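Trans-4-hydroxy-L-proline dehydratase (Clostridioides difficile 70-100-2010, PDB 6VXC) catalyses the radical dehydration of trans-4-hydroxy-L-proline to (S)-1-pyrroline-5-carboxylate, a glycyl radical reaction in the anaerobic breakdown of hydroxyproline. Local coordinates at residues A[668-671]-A[672-676]; A[349-352]-A[353-357]. One frame throughout, in Å; residues are numbered along the deposited sequence.

Interaction 1 of 2, residues A[668-671]-A[672-676]; sequences HIYF and GEIMG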
# COMPACT_ATOMS: atom_id res chain seq x y z
N HIS A 668 -13.19 -0.47 -4.06
CA HIS A 668 -14.47 -1.18 -4.09
C HIS A 668 -15.65 -0.21 -4.04
O HIS A 668 -16.73 -0.57 -4.50
CB HIS A 668 -14.58 -2.21 -2.97
CG HIS A 668 -14.52 -1.64 -1.58
ND1 HIS A 668 -13.43 -0.93 -1.12
CD2 HIS A 668 -15.39 -1.71 -0.55
CE1 HIS A 668 -13.65 -0.56 0.13
NE2 HIS A 668 -14.83 -1.02 0.50
N ILE A 669 -15.45 0.99 -3.50
CA ILE A 669 -16.48 2.03 -3.57
C ILE A 669 -16.64 2.51 -5.01
O ILE A 669 -17.74 2.48 -5.57
CB ILE A 669 -16.14 3.18 -2.61
CG1 ILE A 669 -15.90 2.65 -1.17
CG2 ILE A 669 -17.21 4.28 -2.67
CD1 ILE A 669 -17.07 1.88 -0.55
N TYR A 670 -15.54 2.96 -5.62
CA TYR A 670 -15.56 3.45 -7.00
C TYR A 670 -16.09 2.39 -7.96
O TYR A 670 -16.96 2.68 -8.79
CB TYR A 670 -14.13 3.86 -7.39
CG TYR A 670 -13.84 4.10 -8.87
CD1 TYR A 670 -14.60 4.98 -9.63
CD2 TYR A 670 -12.77 3.48 -9.48
CE1 TYR A 670 -14.31 5.21 -10.98
CE2 TYR A 670 -12.46 3.71 -10.83
CZ TYR A 670 -13.24 4.57 -11.57
OH TYR A 670 -12.94 4.79 -12.90
N PHE A 671 -15.59 1.16 -7.86
CA PHE A 671 -15.99 0.10 -8.79
C PHE A 671 -17.48 -0.20 -8.70
O PHE A 671 -18.09 -0.57 -9.71
CB PHE A 671 -15.19 -1.17 -8.51
CG PHE A 671 -13.82 -1.17 -9.13
CD1 PHE A 671 -13.43 -0.15 -10.00
CD2 PHE A 671 -12.92 -2.21 -8.87
CE1 PHE A 671 -12.18 -0.16 -10.59
CE2 PHE A 671 -11.66 -2.23 -9.47
CZ PHE A 671 -11.29 -1.20 -10.32
N GLY A 672 -18.08 -0.08 -7.51
CA GLY A 672 -19.52 -0.23 -7.39
C GLY A 672 -20.30 0.98 -7.85
O GLY A 672 -21.42 0.84 -8.35
N GLU A 673 -19.74 2.18 -7.66
CA GLU A 673 -20.43 3.40 -8.06
C GLU A 673 -20.68 3.47 -9.57
O GLU A 673 -21.67 4.06 -10.00
CB GLU A 673 -19.64 4.63 -7.60
CG GLU A 673 -19.75 4.91 -6.09
CD GLU A 673 -18.88 6.09 -5.62
OE1 GLU A 673 -19.23 6.72 -4.59
OE2 GLU A 673 -17.86 6.40 -6.29
N ILE A 674 -19.79 2.92 -10.39
CA ILE A 674 -20.00 3.01 -11.83
C ILE A 674 -20.49 1.69 -12.40
O ILE A 674 -20.25 1.37 -13.58
CB ILE A 674 -18.72 3.48 -12.56
CG1 ILE A 674 -17.49 2.77 -12.00
CG2 ILE A 674 -18.59 4.98 -12.45
CD1 ILE A 674 -17.36 1.36 -12.51
N MET A 675 -21.17 0.90 -11.59
CA MET A 675 -21.77 -0.37 -12.01
C MET A 675 -23.26 -0.37 -11.73
O MET A 675 -23.72 0.20 -10.73
CB MET A 675 -21.08 -1.54 -11.31
CG MET A 675 -21.46 -2.91 -11.83
SD MET A 675 -20.37 -4.14 -11.09
CE MET A 675 -21.37 -5.57 -11.25
N GLY A 676 -24.03 -1.02 -12.60
CA GLY A 676 -25.45 -1.17 -12.37
C GLY A 676 -25.73 -2.22 -11.32
O GLY A 676 -24.83 -2.75 -10.66

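Interaction 2 of 2, residues A[349-352]-A[353-357]; sequences ITLK and ESSTY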
# COMPACT_ATOMS: atom_id res chain seq x y z
N ILE A 349 -8.92 9.54 -10.50
CA ILE A 349 -9.13 8.13 -10.14
C ILE A 349 -8.17 7.69 -9.04
O ILE A 349 -8.51 6.86 -8.20
CB ILE A 349 -9.01 7.23 -11.38
CG1 ILE A 349 -9.95 7.69 -12.51
CG2 ILE A 349 -9.28 5.78 -11.00
CD1 ILE A 349 -11.39 7.70 -12.11
N THR A 350 -6.93 8.20 -9.06
CA THR A 350 -5.97 7.81 -8.03
C THR A 350 -6.51 8.11 -6.63
O THR A 350 -6.33 7.31 -5.71
CB THR A 350 -4.64 8.53 -8.25
OG1 THR A 350 -4.18 8.26 -9.58
CG2 THR A 350 -3.60 8.05 -7.23
N LEU A 351 -7.16 9.26 -6.46
CA LEU A 351 -7.78 9.56 -5.17
C LEU A 351 -8.91 8.59 -4.85
O LEU A 351 -8.99 8.05 -3.74
CB LEU A 351 -8.25 11.02 -5.17
CG LEU A 351 -8.76 11.76 -3.93
CD1 LEU A 351 -10.22 11.52 -3.69
CD2 LEU A 351 -7.91 11.51 -2.67
N LYS A 352 -9.77 8.32 -5.83
CA LYS A 352 -10.92 7.45 -5.60
C LYS A 352 -10.47 6.06 -5.15
O LYS A 352 -11.12 5.43 -4.31
CB LYS A 352 -11.76 7.34 -6.88
CG LYS A 352 -12.39 8.65 -7.35
CD LYS A 352 -13.26 8.43 -8.60
CE LYS A 352 -14.23 9.57 -8.83
NZ LYS A 352 -15.42 9.13 -9.61
N GLU A 353 -9.34 5.58 -5.69
CA GLU A 353 -8.89 4.25 -5.34
C GLU A 353 -8.04 4.24 -4.08
O GLU A 353 -7.85 3.16 -3.50
CB GLU A 353 -8.11 3.61 -6.50
CG GLU A 353 -6.79 4.31 -6.86
CD GLU A 353 -6.15 3.75 -8.14
OE1 GLU A 353 -6.11 2.52 -8.29
OE2 GLU A 353 -5.70 4.53 -9.01
N SER A 354 -7.55 5.40 -3.62
CA SER A 354 -6.71 5.46 -2.43
C SER A 354 -7.06 6.75 -1.67
O SER A 354 -6.25 7.65 -1.52
CB SER A 354 -5.23 5.40 -2.79
OG SER A 354 -4.41 5.36 -1.63
N SER A 355 -8.28 6.83 -1.13
CA SER A 355 -8.81 8.09 -0.64
C SER A 355 -8.42 8.28 0.84
O SER A 355 -9.23 8.14 1.75
CB SER A 355 -10.32 8.13 -0.85
OG SER A 355 -10.85 9.42 -0.59
N THR A 356 -7.16 8.65 1.06
CA THR A 356 -6.60 8.74 2.40
C THR A 356 -5.38 9.64 2.38
O THR A 356 -4.72 9.77 1.35
CB THR A 356 -6.21 7.35 2.93
OG1 THR A 356 -5.65 7.48 4.25
CG2 THR A 356 -5.16 6.71 2.03
N TYR A 357 -5.07 10.24 3.53
CA TYR A 357 -3.78 10.88 3.74
C TYR A 357 -2.67 9.88 4.03
O TYR A 357 -1.49 10.23 3.91
CB TYR A 357 -3.83 11.88 4.92
CG TYR A 357 -4.68 13.12 4.74
CD1 TYR A 357 -4.26 14.19 3.96
CD2 TYR A 357 -5.91 13.23 5.39
CE1 TYR A 357 -5.05 15.34 3.81
CE2 TYR A 357 -6.71 14.36 5.26
CZ TYR A 357 -6.28 15.42 4.46
OH TYR A 357 -7.08 16.54 4.35

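Interaction 1 of 2, residues A[668-671]-A[672-676]
I674 folds back over carbonyls of the helix's last turn: its CG1 lies 3.3 Å from Y670 O, and its CD1 reaches F671 O at 3.5 Å. The first torsion accounts for the position of CG1, since chi1 of 43° places it between the backbone N and the carbonyl carbon; chi2 of 78° then turns CD1 to F671 O. The same CG1 meets the Y670 ring obliquely at CE1, 4.1 Å away, an apolar contact one helical turn apart. On another flank the E673 side chain crosses that of I669 at a slant, with I669 CG2 3.7 Å from E673 OE1, while E673 CG packs against I669 O.

Three successive backbone bonds of the i to i+4 kind set the spacing of these residues along the turn. The bond from G672 N to H668 O is weak; that from E673 N to I669 O is shorter, 2.9 Å; and I674 N donates to Y670 O at 3.3 Å. I674 is also the first residue to leave helical phi/psi, so this last bond coincides with the departure of the chain. M675 N then donates to G672 O, and M675 CB passes F671 O.

Farther out, polar side chains take up one carbonyl of the last turn, F671 O bonded by N472, and one just after it, I674 O bonded by K475. I669 and E673 both touch helix 795-803, whose E800 holds H668 NE2. The arrangement is the C-terminal end of a short alpha-helix within the PFL family region of a glycyl radical enzyme, joining helix 795-803 to helix 473-481 near M675.

Interaction 2 of 2, residues A[349-352]-A[353-357]
E353 turns its side chain back along the last turn of helix 348-353, bringing CG to 3.2 Å from T350 O and OE2 to 3.4 Å from T350 CA. A chi1 of 65° tucks CG in over the main chain, close to T350 O, and the chain then extends past the T350 backbone. The carboxylate is held by a residue from another part of the fold: OE1 is hydrogen-bonded to T170 OG1.

The backbone donors are met as the helix ends. E353 N gives a regular helical bond to I349 O, 2.9 Å long. S354 N divides its hydrogen between two acceptors, an i to i+3 bond to L351 O at 3.0 Å and a weak i to i+4 bond to T350 O at 3.1 Å, with an N-H...O angle of 125°. Toward L351 O the donor stands 67° out of the carbonyl plane. S355 N is not aligned to bond L351 O and donates to T666 OG1 instead, which also bonds K352 O. S355 stays in touch through its side chain, OG lying 3.8 Å from the methyl CD1 of L351.

Beyond the helix, S354 O and T356 O both accept from K346 NZ, and S354 OG bonds a glycerol probably left from crystallisation. A weak bond from T356 N to S354 O, 2.9 Å, closes an inverse gamma turn centred on S355, in the loop that leads from this helix C-terminus to strand 362-366, near the presumed radical cysteine, C454.

Interactions 1 and 2 lie in series along the chain, yet their helices touch, with centres about 14 Å apart. Y670 makes the junction: its OH comes within 3.4 Å of I349 CD1, and its CD1 lies 3.8 Å from K352 CD, both packing contacts. T170 also borders both, touching F671 in interaction 1 and bonding E353 in interaction 2. Interaction 2 comes nearer to C454, the radical cysteine assigned by similarity: the S354 side chain is about 8 Å from that of C454, against about 10 Å for the H668 side chain of interaction 1. The S354 side chain is also about 10 Å from that of E456, the proton acceptor assigned by similarity, and about 3 Å from the glycerol.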